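Side-chain contacts in aspartate--tRNA(Asp/Asn) ligase (PDB 1N9W), which activates L-aspartate with ATP and transfers it, with similar efficiency, to either tRNA(Asp) or tRNA(Asn): residues 339-343 with 344-348; 396-399 with 400-404; 403-406 with 407-411. All blocks are in the same frame, centred on the assembly; numbering follows the deposited sequence.

Contact 1 of 3, residues 339-343 with 344-348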
loop_
_atom_site.group_PDB
_atom_site.type_symbol
_atom_site.label_atom_id
_atom_site.label_comp_id
_atom_site.label_asym_id
_atom_site.label_seq_id
_atom_site.Cartn_x
_atom_site.Cartn_y
_atom_site.Cartn_z
ATOM N N LEU B 339 -6.626 -13.003 17.452
ATOM C CA LEU B 339 -6.401 -11.872 18.345
ATOM C C LEU B 339 -7.720 -11.153 18.585
ATOM O O LEU B 339 -8.423 -10.797 17.641
ATOM C CB LEU B 339 -5.383 -10.898 17.748
ATOM C CG LEU B 339 -5.204 -9.583 18.513
ATOM C CD1 LEU B 339 -4.768 -9.868 19.946
ATOM C CD2 LEU B 339 -4.182 -8.711 17.803
ATOM N N LEU B 340 -8.062 -10.963 19.851
ATOM C CA LEU B 340 -9.285 -10.264 20.200
ATOM C C LEU B 340 -8.929 -8.883 20.694
ATOM O O LEU B 340 -8.140 -8.732 21.627
ATOM C CB LEU B 340 -10.046 -11.007 21.298
ATOM C CG LEU B 340 -10.629 -12.362 20.917
ATOM C CD1 LEU B 340 -11.395 -12.921 22.110
ATOM C CD2 LEU B 340 -11.547 -12.207 19.714
ATOM N N PHE B 341 -9.499 -7.872 20.055
ATOM C CA PHE B 341 -9.240 -6.498 20.443
ATOM C C PHE B 341 -10.539 -5.889 20.935
ATOM O O PHE B 341 -11.481 -5.704 20.168
ATOM C CB PHE B 341 -8.694 -5.708 19.253
ATOM C CG PHE B 341 -8.456 -4.254 19.544
ATOM C CD1 PHE B 341 -7.731 -3.860 20.668
ATOM C CD2 PHE B 341 -8.939 -3.277 18.681
ATOM C CE1 PHE B 341 -7.484 -2.515 20.918
ATOM C CE2 PHE B 341 -8.696 -1.934 18.924
ATOM C CZ PHE B 341 -7.971 -1.548 20.046
ATOM N N ARG B 342 -10.586 -5.590 22.227
ATOM C CA ARG B 342 -11.783 -5.010 22.827
ATOM C C ARG B 342 -13.047 -5.795 22.472
ATOM O O ARG B 342 -14.102 -5.212 22.236
ATOM C CB ARG B 342 -11.924 -3.540 22.398
ATOM C CG ARG B 342 -10.971 -2.612 23.137
ATOM C CD ARG B 342 -11.027 -1.162 22.666
ATOM N NE ARG B 342 -10.179 -0.331 23.525
ATOM C CZ ARG B 342 -9.856 0.937 23.285
ATOM N NH1 ARG B 342 -10.305 1.557 22.195
ATOM N NH2 ARG B 342 -9.075 1.586 24.142
ATOM N N GLY B 343 -12.927 -7.120 22.422
ATOM C CA GLY B 343 -14.080 -7.957 22.130
ATOM C C GLY B 343 -14.285 -8.373 20.687
ATOM O O GLY B 343 -15.121 -9.231 20.397
ATOM N N LEU B 344 -13.527 -7.773 19.779
ATOM C CA LEU B 344 -13.668 -8.103 18.367
ATOM C C LEU B 344 -12.433 -8.813 17.822
ATOM O O LEU B 344 -11.300 -8.488 18.184
ATOM C CB LEU B 344 -13.935 -6.831 17.563
ATOM C CG LEU B 344 -14.283 -7.016 16.089
ATOM C CD1 LEU B 344 -15.545 -7.869 15.966
ATOM C CD2 LEU B 344 -14.485 -5.656 15.439
ATOM N N GLU B 345 -12.658 -9.795 16.958
ATOM C CA GLU B 345 -11.557 -10.529 16.358
ATOM C C GLU B 345 -10.964 -9.674 15.241
ATOM O O GLU B 345 -11.619 -9.411 14.235
ATOM C CB GLU B 345 -12.053 -11.871 15.800
ATOM C CG GLU B 345 -10.989 -12.666 15.055
ATOM C CD GLU B 345 -11.145 -12.585 13.544
ATOM O OE1 GLU B 345 -12.091 -13.207 13.010
ATOM O OE2 GLU B 345 -10.330 -11.893 12.889
ATOM N N ILE B 346 -9.728 -9.226 15.435
ATOM C CA ILE B 346 -9.062 -8.391 14.441
ATOM C C ILE B 346 -7.917 -9.138 13.776
ATOM O O ILE B 346 -7.224 -8.587 12.923
ATOM C CB ILE B 346 -8.482 -7.112 15.066
ATOM C CG1 ILE B 346 -7.326 -7.469 16.002
ATOM C CG2 ILE B 346 -9.577 -6.350 15.798
ATOM C CD1 ILE B 346 -6.492 -6.286 16.442
ATOM N N THR B 347 -7.708 -10.389 14.171
ATOM C CA THR B 347 -6.630 -11.180 13.599
ATOM C C THR B 347 -6.896 -12.667 13.663
ATOM O O THR B 347 -7.498 -13.171 14.611
ATOM C CB THR B 347 -5.292 -10.910 14.318
ATOM O OG1 THR B 347 -4.966 -9.519 14.212
ATOM C CG2 THR B 347 -4.171 -11.739 13.693
ATOM N N SER B 348 -6.434 -13.371 12.640
ATOM C CA SER B 348 -6.596 -14.809 12.584
ATOM C C SER B 348 -5.453 -15.394 11.771
ATOM O O SER B 348 -5.273 -15.049 10.603
ATOM C CB SER B 348 -7.932 -15.168 11.938
ATOM O OG SER B 348 -8.132 -16.566 11.976
#
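A beta hairpin joins strands 336-341 and 344-351 of the class II synthetase catalytic domain, and in it Phe341 and Leu344 clasp each other through two backbone bonds. Phe341 N donates to Leu344 O at 2.7 Å, nearly straight at 171°. Leu344 N returns a bond to Phe341 O at 2.9 Å. Between them Arg342 and Gly343 form the corners of a type I' turn, both with positive phi; at Gly343 a CB would press against the preceding carbonyl oxygen. Further from the turn the strands slip by one residue. This is a classic beta bulge, in which Ile346 and Thr347 both face Leu339: Ile346 N donates to Leu339 O and Leu339 N to Thr347 O, each at 3.0 Å. The end of the Ile346 side chain comes over the face that carries Leu339, Phe341 and Thr347. Its CG1 stands between its backbone N and carbonyl carbon (chi1 68°), which carries CD1 across the hairpin to touch Leu339 CD2 and Phe341 CB, both at 3.6 Å, while CG2 meets Phe341 CB. Leu339 CB and Thr347 CB are packed tightly, 3.4 Å apart, and Thr347 OG1 hydrogen-bonds Glu234. On the other face, with Leu340 and Glu345, Leu340 CD2 lies 3.8 Å from CA of Glu345, itself predicted to contribute to the ATP site. Arg342 reaches away to a salt bridge with Asp310 and to the carbonyl oxygen of Lys400.

Contact 2 of 3, residues 396-399 with 400-404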
loop_
_atom_site.group_PDB
_atom_site.type_symbol
_atom_site.label_atom_id
_atom_site.label_comp_id
_atom_site.label_asym_id
_atom_site.label_seq_id
_atom_site.Cartn_x
_atom_site.Cartn_y
_atom_site.Cartn_z
ATOM N N ARG B 396 -11.696 -3.177 11.316
ATOM C CA ARG B 396 -12.109 -3.557 12.670
ATOM C C ARG B 396 -11.172 -2.960 13.697
ATOM O O ARG B 396 -11.605 -2.456 14.734
ATOM C CB ARG B 396 -12.113 -5.071 12.831
ATOM C CG ARG B 396 -13.272 -5.737 12.167
ATOM C CD ARG B 396 -13.236 -7.218 12.424
ATOM N NE ARG B 396 -14.457 -7.838 11.933
ATOM C CZ ARG B 396 -14.713 -9.140 11.979
ATOM N NH1 ARG B 396 -13.831 -9.987 12.500
ATOM N NH2 ARG B 396 -15.860 -9.593 11.498
ATOM N N LEU B 397 -9.879 -3.038 13.407
ATOM C CA LEU B 397 -8.889 -2.487 14.306
ATOM C C LEU B 397 -9.175 -1.003 14.489
ATOM O O LEU B 397 -9.274 -0.511 15.611
ATOM C CB LEU B 397 -7.492 -2.677 13.720
ATOM C CG LEU B 397 -6.327 -1.995 14.439
ATOM C CD1 LEU B 397 -6.308 -2.380 15.917
ATOM C CD2 LEU B 397 -5.047 -2.412 13.749
ATOM N N THR B 398 -9.327 -0.306 13.368
ATOM C CA THR B 398 -9.590 1.133 13.362
ATOM C C THR B 398 -10.877 1.451 14.102
ATOM O O THR B 398 -10.942 2.402 14.879
ATOM C CB THR B 398 -9.716 1.672 11.912
ATOM O OG1 THR B 398 -8.465 1.518 11.231
ATOM C CG2 THR B 398 -10.112 3.139 11.911
ATOM N N GLN B 399 -11.902 0.650 13.838
ATOM C CA GLN B 399 -13.207 0.830 14.461
ATOM C C GLN B 399 -13.109 0.758 15.981
ATOM O O GLN B 399 -13.489 1.692 16.693
ATOM C CB GLN B 399 -14.168 -0.252 13.975
ATOM C CG GLN B 399 -15.596 -0.077 14.442
ATOM C CD GLN B 399 -16.213 -1.385 14.888
ATOM O OE1 GLN B 399 -16.001 -2.429 14.268
ATOM N NE2 GLN B 399 -16.988 -1.335 15.965
ATOM N N LYS B 400 -12.601 -0.362 16.476
ATOM C CA LYS B 400 -12.467 -0.558 17.905
ATOM C C LYS B 400 -11.490 0.404 18.564
ATOM O O LYS B 400 -11.670 0.795 19.720
ATOM C CB LYS B 400 -12.079 -2.013 18.194
ATOM C CG LYS B 400 -13.279 -2.942 18.173
ATOM C CD LYS B 400 -14.242 -2.551 19.297
ATOM C CE LYS B 400 -15.558 -3.289 19.213
ATOM N NZ LYS B 400 -16.410 -2.987 20.391
ATOM N N LEU B 401 -10.465 0.808 17.825
ATOM C CA LEU B 401 -9.463 1.736 18.347
ATOM C C LEU B 401 -10.067 3.112 18.586
ATOM O O LEU B 401 -9.742 3.783 19.564
ATOM C CB LEU B 401 -8.308 1.871 17.354
ATOM C CG LEU B 401 -7.119 2.742 17.768
ATOM C CD1 LEU B 401 -6.346 2.045 18.875
ATOM C CD2 LEU B 401 -6.196 2.972 16.569
ATOM N N LEU B 402 -10.947 3.532 17.684
ATOM C CA LEU B 402 -11.558 4.850 17.784
ATOM C C LEU B 402 -12.932 4.892 18.447
ATOM O O LEU B 402 -13.545 5.958 18.541
ATOM C CB LEU B 402 -11.638 5.474 16.388
ATOM C CG LEU B 402 -10.275 5.588 15.708
ATOM C CD1 LEU B 402 -10.433 6.079 14.280
ATOM C CD2 LEU B 402 -9.393 6.521 16.516
ATOM N N GLY B 403 -13.416 3.738 18.900
ATOM C CA GLY B 403 -14.711 3.679 19.556
ATOM C C GLY B 403 -15.844 4.068 18.631
ATOM O O GLY B 403 -16.754 4.798 19.017
ATOM N N LEU B 404 -15.800 3.570 17.404
ATOM C CA LEU B 404 -16.828 3.898 16.429
ATOM C C LEU B 404 -18.006 2.929 16.487
ATOM O O LEU B 404 -17.845 1.765 16.860
ATOM C CB LEU B 404 -16.216 3.892 15.025
ATOM C CG LEU B 404 -14.877 4.630 14.894
ATOM C CD1 LEU B 404 -14.251 4.318 13.546
ATOM C CD2 LEU B 404 -15.079 6.119 15.071
#
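Lys400 N to Arg396 O, at 2.9 Å and 175°, is one of three successive i to i+4 bonds here, with Leu401 N to Leu397 O and Leu402 N to Thr398 O, before Gly403 takes a positive phi and the chain leaves the helix. There Gln399 O accepts from Leu404 N, five residues on, at 3.1 Å and an almost linear 178°, which is consistent with a Schellman-like helix end; a second, weak bond reaches it from Leu402 N. The Gln399 side chain reaches the same residue. With CG set opposite the backbone N (chi1 -174°) and the chain bent at chi2, NE2 arrives 3.3 Å from Leu404 O, so the backbone carbonyl holds Leu404 firmly and the amide adds a weak second link. Leu404 turns back over this exit, its CD1 resting 3.8 Å from Gln399 CA and its CB beside Gln399 CG. One turn apart, Thr398 and Leu402 run alongside each other, Thr398 CG2 touching Leu402 CD1 at 3.8 Å; the Thr398 hydroxyl bonds to Ala394 O within the helix. Lys400 lies beside Gln399, with its CE 4.1 Å from Gln399 NE2. Arg396, predicted to bind ATP, extends from the start of the segment and gives NH1 to the carbonyl oxygen of Glu345. The helix and its exit lie between helix 119-141, met by Thr398, Leu402 and Leu404, and the hairpin, where Leu397, Lys400 and Leu401 meet Phe341 of strand 336-341 and Arg396 and Gln399 meet Leu344 of strand 344-351.

Contact 3 of 3, residues 403-406 with 407-411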
loop_
_atom_site.group_PDB
_atom_site.type_symbol
_atom_site.label_atom_id
_atom_site.label_comp_id
_atom_site.label_asym_id
_atom_site.label_seq_id
_atom_site.Cartn_x
_atom_site.Cartn_y
_atom_site.Cartn_z
ATOM N N GLY B 403 -13.416 3.738 18.900
ATOM C CA GLY B 403 -14.711 3.679 19.556
ATOM C C GLY B 403 -15.844 4.068 18.631
ATOM O O GLY B 403 -16.754 4.798 19.017
ATOM N N LEU B 404 -15.800 3.570 17.404
ATOM C CA LEU B 404 -16.828 3.898 16.429
ATOM C C LEU B 404 -18.006 2.929 16.487
ATOM O O LEU B 404 -17.845 1.765 16.860
ATOM C CB LEU B 404 -16.216 3.892 15.025
ATOM C CG LEU B 404 -14.877 4.630 14.894
ATOM C CD1 LEU B 404 -14.251 4.318 13.546
ATOM C CD2 LEU B 404 -15.079 6.119 15.071
ATOM N N PRO B 405 -19.206 3.407 16.126
ATOM C CA PRO B 405 -20.430 2.605 16.122
ATOM C C PRO B 405 -20.229 1.255 15.447
ATOM O O PRO B 405 -20.227 0.217 16.107
ATOM C CB PRO B 405 -21.408 3.483 15.355
ATOM C CG PRO B 405 -21.007 4.854 15.790
ATOM C CD PRO B 405 -19.493 4.798 15.729
ATOM N N ASN B 406 -20.069 1.279 14.127
ATOM C CA ASN B 406 -19.864 0.059 13.357
ATOM C C ASN B 406 -18.664 0.181 12.414
ATOM O O ASN B 406 -18.083 1.256 12.258
ATOM C CB ASN B 406 -21.120 -0.285 12.562
ATOM C CG ASN B 406 -21.532 0.821 11.627
ATOM O OD1 ASN B 406 -20.848 1.107 10.643
ATOM N ND2 ASN B 406 -22.655 1.466 11.932
ATOM N N VAL B 407 -18.307 -0.932 11.784
ATOM C CA VAL B 407 -17.167 -0.994 10.883
ATOM C C VAL B 407 -17.251 -0.111 9.638
ATOM O O VAL B 407 -16.222 0.267 9.075
ATOM C CB VAL B 407 -16.918 -2.457 10.437
ATOM C CG1 VAL B 407 -17.973 -2.882 9.428
ATOM C CG2 VAL B 407 -15.531 -2.598 9.863
ATOM N N ARG B 408 -18.464 0.221 9.209
ATOM C CA ARG B 408 -18.641 1.045 8.012
ATOM C C ARG B 408 -18.047 2.443 8.174
ATOM O O ARG B 408 -17.780 3.128 7.186
ATOM C CB ARG B 408 -20.129 1.149 7.658
ATOM C CG ARG B 408 -20.859 -0.192 7.663
ATOM C CD ARG B 408 -22.226 -0.118 6.986
ATOM N NE ARG B 408 -22.110 -0.048 5.528
ATOM C CZ ARG B 408 -23.144 -0.026 4.688
ATOM N NH1 ARG B 408 -24.385 -0.068 5.159
ATOM N NH2 ARG B 408 -22.940 0.034 3.376
ATOM N N TYR B 409 -17.844 2.853 9.426
ATOM C CA TYR B 409 -17.279 4.161 9.750
ATOM C C TYR B 409 -15.776 4.244 9.495
ATOM O O TYR B 409 -15.182 5.316 9.610
ATOM C CB TYR B 409 -17.554 4.513 11.216
ATOM C CG TYR B 409 -18.961 4.998 11.488
ATOM C CD1 TYR B 409 -20.066 4.216 11.152
ATOM C CD2 TYR B 409 -19.189 6.249 12.063
ATOM C CE1 TYR B 409 -21.363 4.667 11.377
ATOM C CE2 TYR B 409 -20.484 6.712 12.293
ATOM C CZ TYR B 409 -21.567 5.915 11.945
ATOM O OH TYR B 409 -22.854 6.360 12.147
ATOM N N ALA B 410 -15.162 3.115 9.157
ATOM C CA ALA B 410 -13.728 3.069 8.891
ATOM C C ALA B 410 -13.493 2.752 7.423
ATOM O O ALA B 410 -12.365 2.504 6.998
ATOM C CB ALA B 410 -13.073 2.010 9.762
ATOM N N ARG B 411 -14.576 2.769 6.657
ATOM C CA ARG B 411 -14.546 2.471 5.232
ATOM C C ARG B 411 -14.997 3.738 4.490
ATOM O O ARG B 411 -15.972 4.379 4.891
ATOM C CB ARG B 411 -15.509 1.306 4.964
ATOM C CG ARG B 411 -15.442 0.676 3.585
ATOM C CD ARG B 411 -14.201 -0.184 3.413
ATOM N NE ARG B 411 -14.247 -0.959 2.170
ATOM C CZ ARG B 411 -13.262 -1.737 1.728
ATOM N NH1 ARG B 411 -12.137 -1.853 2.421
ATOM N NH2 ARG B 411 -13.404 -2.401 0.590
#
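Asn406 meets Arg408 and Tyr409 through both its backbone and its amide at the start of the short 3-10 segment 407-410. Its carbonyl O accepts from Tyr409 N at 3.3 Å, the N-H pointing well at the oxygen although the donor stands above the carbonyl plane. The amide oxygen OD1 takes Arg408 N at 2.9 Å, but the N-H is bent to 128° and the bond is weak. A chi1 of 58° makes this possible: it places CG between the backbone N and carbonyl carbon of Asn406, folding the amide back over the chain that follows. This backbone-directed side chain resembles an Asx turn in its use of OD1 for the amide two residues ahead. Val407 O is met by Ala410 N within the 3-10 segment, and Arg408 O by Arg411 N just past it, so the carbonyls of three successive residues, beginning with Asn406, each accept from the amide three positions on.

The same OD1 also lies at the rim of the Tyr409 ring, 3.2 Å from CD1 and near the ring plane, with the amide and ring planes steeply inclined at 76°. Asn406 ND2 comes 3.5 Å from Tyr409 CE1, displaced from the ring plane toward the Pro405 side. Pro405 instead covers a face of the tyrosine: its CD sits 4.1 Å from the ring centroid in a CH-pi contact, with CG over CE2 and CZ. Leu404 CD1 adds an apolar touch to Tyr409 CB.

Most of this turn is at the surface, but its inner side lies against helix 394-402, where Val407 packs on Glu395 and Gln399 and Ala410 on Glu395 and Thr398; beyond it, Arg411 forms salt bridges with Glu395, predicted to be part of the ATP site, and with Glu213.

The three contacts follow one another along the chain within the class II catalytic domain: hairpin first, then helix 394-402, then the turn after it. Contacts 1 and 2 have centres about 11 Å apart and touch directly, the Phe341 ring lying on Lys400 and Leu401. Contacts 2 and 3, about 6 Å apart, share Gly403 and Leu404, so the exit from the helix is also the start of the surface turn. Contacts 1 and 3 do not touch, their centres being about 15 Å apart. The helix therefore bridges the hairpin of the large mixed sheet and the outer turn, with Glu345 on the hairpin and Arg396 on the helix both predicted to belong to the ATP site.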